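Local coordinates for protein dihydroxyacetone kinase (Citrobacter freundii, PDB 1UN8) that phosphorylates dihydroxyacetone with ATP as the phosphate donor, joining a dihydroxyacetone-binding domain to an all-helical, lipid-containing ATP-binding domain, at residues A[156-164]-A[316-327]. Sequence-based numbering, arbitrary orientation.
Sequences ILVHKIAGY and KALLTEVETSNW
Ile161 CA lies 5.4 Å from Ala317 CA, in the last turn of helix 314-319; from Thr320 the chain runs as a loop to Trp327. Lys160 makes the largest single contribution. Its chain leaves with CG anti to the backbone N (chi1 -162°), then bends at chi2 and again at chi4, which delivers the ammonium to the carbonyls at the end of helix 314-319. There NZ donates to Ala317 O at 2.7 Å, almost in line with the C=O bond, and to Thr320 O at 2.8 Å, tilted from that carbonyl plane; a third, weak bond goes to Leu318 O. Ala317 O also accepts from Thr320 OG1, so two donors grip it. Carbonyls gathered at a helix C-terminus would probably favour the charged form of this buried lysine. Both segments belong to the DhaK domain, and the contact joins helix 155-167 to the chain that follows strand 301-309; Leu157 and Leu318 both reach Ile308 of that strand. Ile156 is near the substrate site, its side chain about 7 Å from that of Lys109 (nearest atoms). Trp327 returns beside the lysine: Lys160 CE lies over one face of the indole, 3.6 Å from the centroid of the five-membered ring, while NZ makes a longer, off-centre cation-pi contact. Val322 CG1 also packs against Lys160 CE, at 3.5 Å. Leu157 CD2 meets the indole at its edge, 4.0 Å from Trp327 CH2, and Ile156 CD1 touches Trp327 CZ3. One turn on from Lys160, the Tyr164 ring rests against Ala317, whose CB is 3.7 Å from Tyr164 CG.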
loop_
_atom_site.group_PDB
_atom_site.type_symbol
_atom_site.label_atom_id
_atom_site.label_comp_id
_atom_site.label_asym_id
_atom_site.label_seq_id
_atom_site.Cartn_x
_atom_site.Cartn_y
_atom_site.Cartn_z
ATOM N N ILE A 156 3.789 15.909 -7.476
ATOM C CA ILE A 156 4.456 15.087 -8.467
ATOM C C ILE A 156 3.956 15.360 -9.877
ATOM O O ILE A 156 4.675 15.130 -10.846
ATOM C CB ILE A 156 4.332 13.576 -8.158
ATOM C CG1 ILE A 156 2.865 13.159 -8.182
ATOM C CG2 ILE A 156 5.031 13.254 -6.834
ATOM C CD1 ILE A 156 2.644 11.794 -8.842
ATOM N N LEU A 157 2.724 15.834 -10.015
ATOM C CA LEU A 157 2.242 16.136 -11.351
ATOM C C LEU A 157 3.055 17.326 -11.836
ATOM O O LEU A 157 3.267 17.501 -13.038
ATOM C CB LEU A 157 0.758 16.478 -11.342
ATOM C CG LEU A 157 -0.171 15.330 -10.950
ATOM C CD1 LEU A 157 -1.611 15.810 -11.097
ATOM C CD2 LEU A 157 0.092 14.104 -11.814
ATOM N N VAL A 158 3.523 18.138 -10.891
ATOM C CA VAL A 158 4.331 19.295 -11.231
ATOM C C VAL A 158 5.712 18.800 -11.659
ATOM O O VAL A 158 6.300 19.320 -12.608
ATOM C CB VAL A 158 4.452 20.269 -10.037
ATOM C CG1 VAL A 158 5.422 21.388 -10.365
ATOM C CG2 VAL A 158 3.085 20.861 -9.721
ATOM N N HIS A 159 6.226 17.784 -10.971
ATOM C CA HIS A 159 7.531 17.233 -11.331
ATOM C C HIS A 159 7.466 16.752 -12.782
ATOM O O HIS A 159 8.368 16.991 -13.571
ATOM C CB HIS A 159 7.902 16.032 -10.445
ATOM C CG HIS A 159 8.265 16.386 -9.036
ATOM N ND1 HIS A 159 8.497 17.682 -8.628
ATOM C CD2 HIS A 159 8.511 15.601 -7.959
ATOM C CE1 HIS A 159 8.874 17.680 -7.359
ATOM N NE2 HIS A 159 8.892 16.430 -6.932
ATOM N N LYS A 160 6.373 16.075 -13.113
ATOM C CA LYS A 160 6.167 15.514 -14.442
ATOM C C LYS A 160 6.293 16.549 -15.553
ATOM O O LYS A 160 6.982 16.332 -16.549
ATOM C CB LYS A 160 4.786 14.857 -14.519
ATOM C CG LYS A 160 4.617 13.884 -15.679
ATOM C CD LYS A 160 5.679 12.783 -15.618
ATOM C CE LYS A 160 5.485 11.760 -16.728
ATOM N NZ LYS A 160 5.648 12.351 -18.087
ATOM N N ILE A 161 5.601 17.669 -15.388
ATOM C CA ILE A 161 5.635 18.736 -16.376
ATOM C C ILE A 161 7.011 19.396 -16.423
ATOM O O ILE A 161 7.567 19.615 -17.504
ATOM C CB ILE A 161 4.537 19.778 -16.067
ATOM C CG1 ILE A 161 3.211 19.298 -16.665
ATOM C CG2 ILE A 161 4.947 21.147 -16.572
ATOM C CD1 ILE A 161 3.010 19.735 -18.101
ATOM N N ALA A 162 7.561 19.711 -15.257
ATOM C CA ALA A 162 8.871 20.325 -15.205
ATOM C C ALA A 162 9.886 19.416 -15.900
ATOM O O ALA A 162 10.717 19.873 -16.691
ATOM C CB ALA A 162 9.277 20.552 -13.759
ATOM N N GLY A 163 9.807 18.125 -15.596
ATOM C CA GLY A 163 10.728 17.166 -16.174
ATOM C C GLY A 163 10.660 17.101 -17.685
ATOM O O GLY A 163 11.687 17.001 -18.358
ATOM N N TYR A 164 9.448 17.150 -18.220
ATOM C CA TYR A 164 9.246 17.096 -19.659
ATOM C C TYR A 164 10.108 18.145 -20.356
ATOM O O TYR A 164 10.932 17.818 -21.209
ATOM C CB TYR A 164 7.780 17.356 -19.993
ATOM C CG TYR A 164 7.494 17.361 -21.472
ATOM C CD1 TYR A 164 7.276 16.168 -22.160
ATOM C CD2 TYR A 164 7.482 18.554 -22.198
ATOM C CE1 TYR A 164 7.055 16.162 -23.542
ATOM C CE2 TYR A 164 7.265 18.561 -23.578
ATOM C CZ TYR A 164 7.052 17.362 -24.245
ATOM O OH TYR A 164 6.849 17.354 -25.613
ATOM N N LYS A 316 0.221 16.599 -22.965
ATOM C CA LYS A 316 1.342 16.067 -23.731
ATOM C C LYS A 316 2.428 15.622 -22.764
ATOM O O LYS A 316 2.953 14.515 -22.867
ATOM C CB LYS A 316 1.892 17.144 -24.675
ATOM C CG LYS A 316 3.094 16.712 -25.504
ATOM C CD LYS A 316 3.722 17.897 -26.243
ATOM C CE LYS A 316 2.747 18.534 -27.234
ATOM N NZ LYS A 316 3.362 19.618 -28.062
ATOM N N ALA A 317 2.741 16.492 -21.809
ATOM C CA ALA A 317 3.772 16.226 -20.813
ATOM C C ALA A 317 3.437 15.097 -19.831
ATOM O O ALA A 317 4.329 14.378 -19.374
ATOM C CB ALA A 317 4.084 17.505 -20.049
ATOM N N LEU A 318 2.163 14.945 -19.493
ATOM C CA LEU A 318 1.774 13.891 -18.576
ATOM C C LEU A 318 1.977 12.522 -19.198
ATOM O O LEU A 318 2.504 11.613 -18.564
ATOM C CB LEU A 318 0.308 14.026 -18.176
ATOM C CG LEU A 318 -0.090 15.075 -17.142
ATOM C CD1 LEU A 318 -1.563 14.872 -16.781
ATOM C CD2 LEU A 318 0.786 14.945 -15.902
ATOM N N LEU A 319 1.569 12.391 -20.452
ATOM C CA LEU A 319 1.650 11.125 -21.161
ATOM C C LEU A 319 3.010 10.661 -21.654
ATOM O O LEU A 319 3.133 9.547 -22.142
ATOM C CB LEU A 319 0.675 11.160 -22.324
ATOM C CG LEU A 319 -0.747 11.505 -21.870
ATOM C CD1 LEU A 319 -1.591 11.801 -23.078
ATOM C CD2 LEU A 319 -1.344 10.359 -21.064
ATOM N N THR A 320 4.032 11.490 -21.523
ATOM C CA THR A 320 5.353 11.092 -21.986
ATOM C C THR A 320 5.964 10.072 -21.055
ATOM O O THR A 320 5.853 10.194 -19.842
ATOM C CB THR A 320 6.298 12.292 -22.080
ATOM O OG1 THR A 320 6.454 12.884 -20.785
ATOM C CG2 THR A 320 5.741 13.335 -23.035
ATOM N N GLU A 321 6.608 9.058 -21.615
ATOM C CA GLU A 321 7.237 8.048 -20.780
ATOM C C GLU A 321 8.436 8.671 -20.088
ATOM O O GLU A 321 9.090 9.557 -20.641
ATOM C CB GLU A 321 7.714 6.862 -21.622
ATOM C CG GLU A 321 6.639 6.210 -22.470
ATOM C CD GLU A 321 7.163 5.001 -23.241
ATOM O OE1 GLU A 321 8.189 5.132 -23.952
ATOM O OE2 GLU A 321 6.544 3.918 -23.139
ATOM N N VAL A 322 8.713 8.218 -18.872
ATOM C CA VAL A 322 9.871 8.699 -18.120
ATOM C C VAL A 322 10.561 7.460 -17.566
ATOM O O VAL A 322 10.085 6.347 -17.787
ATOM C CB VAL A 322 9.449 9.641 -16.963
ATOM C CG1 VAL A 322 8.726 10.856 -17.529
ATOM C CG2 VAL A 322 8.546 8.900 -15.976
ATOM N N GLU A 323 11.675 7.635 -16.866
ATOM C CA GLU A 323 12.373 6.488 -16.298
ATOM C C GLU A 323 12.558 6.657 -14.800
ATOM O O GLU A 323 13.611 7.105 -14.341
ATOM C CB GLU A 323 13.740 6.311 -16.942
ATOM C CG GLU A 323 13.706 6.353 -18.441
ATOM C CD GLU A 323 15.028 5.967 -19.048
ATOM O OE1 GLU A 323 16.078 6.238 -18.410
ATOM O OE2 GLU A 323 15.007 5.400 -20.164
ATOM N N THR A 324 11.535 6.287 -14.040
ATOM C CA THR A 324 11.597 6.397 -12.589
ATOM C C THR A 324 11.090 5.124 -11.922
ATOM O O THR A 324 10.446 4.288 -12.555
ATOM C CB THR A 324 10.753 7.585 -12.090
ATOM O OG1 THR A 324 9.387 7.401 -12.493
ATOM C CG2 THR A 324 11.281 8.896 -12.669
ATOM N N SER A 325 11.373 4.985 -10.635
ATOM C CA SER A 325 10.940 3.797 -9.920
ATOM C C SER A 325 9.441 3.704 -9.739
ATOM O O SER A 325 8.900 2.604 -9.632
ATOM C CB SER A 325 11.577 3.742 -8.535
ATOM O OG SER A 325 12.993 3.715 -8.616
ATOM N N ASN A 326 8.746 4.848 -9.690
ATOM C CA ASN A 326 7.318 4.770 -9.376
ATOM C C ASN A 326 6.302 5.575 -10.194
ATOM O O ASN A 326 5.125 5.581 -9.846
ATOM C CB ASN A 326 7.141 5.116 -7.894
ATOM C CG ASN A 326 7.895 4.180 -6.989
ATOM O OD1 ASN A 326 7.400 3.132 -6.594
ATOM N ND2 ASN A 326 9.111 4.574 -6.633
ATOM N N TRP A 327 6.706 6.257 -11.262
ATOM C CA TRP A 327 5.705 6.988 -12.026
ATOM C C TRP A 327 4.758 5.962 -12.617
ATOM O O TRP A 327 5.193 4.982 -13.225
ATOM C CB TRP A 327 6.358 7.902 -13.090
ATOM C CG TRP A 327 5.328 8.489 -13.986
ATOM C CD1 TRP A 327 4.967 8.059 -15.233
ATOM C CD2 TRP A 327 4.459 9.580 -13.670
ATOM N NE1 TRP A 327 3.921 8.811 -15.709
ATOM C CE2 TRP A 327 3.588 9.753 -14.773
ATOM C CE3 TRP A 327 4.325 10.429 -12.562
ATOM C CZ2 TRP A 327 2.596 10.741 -14.799
ATOM C CZ3 TRP A 327 3.342 11.410 -12.587
ATOM C CH2 TRP A 327 2.488 11.558 -13.700
#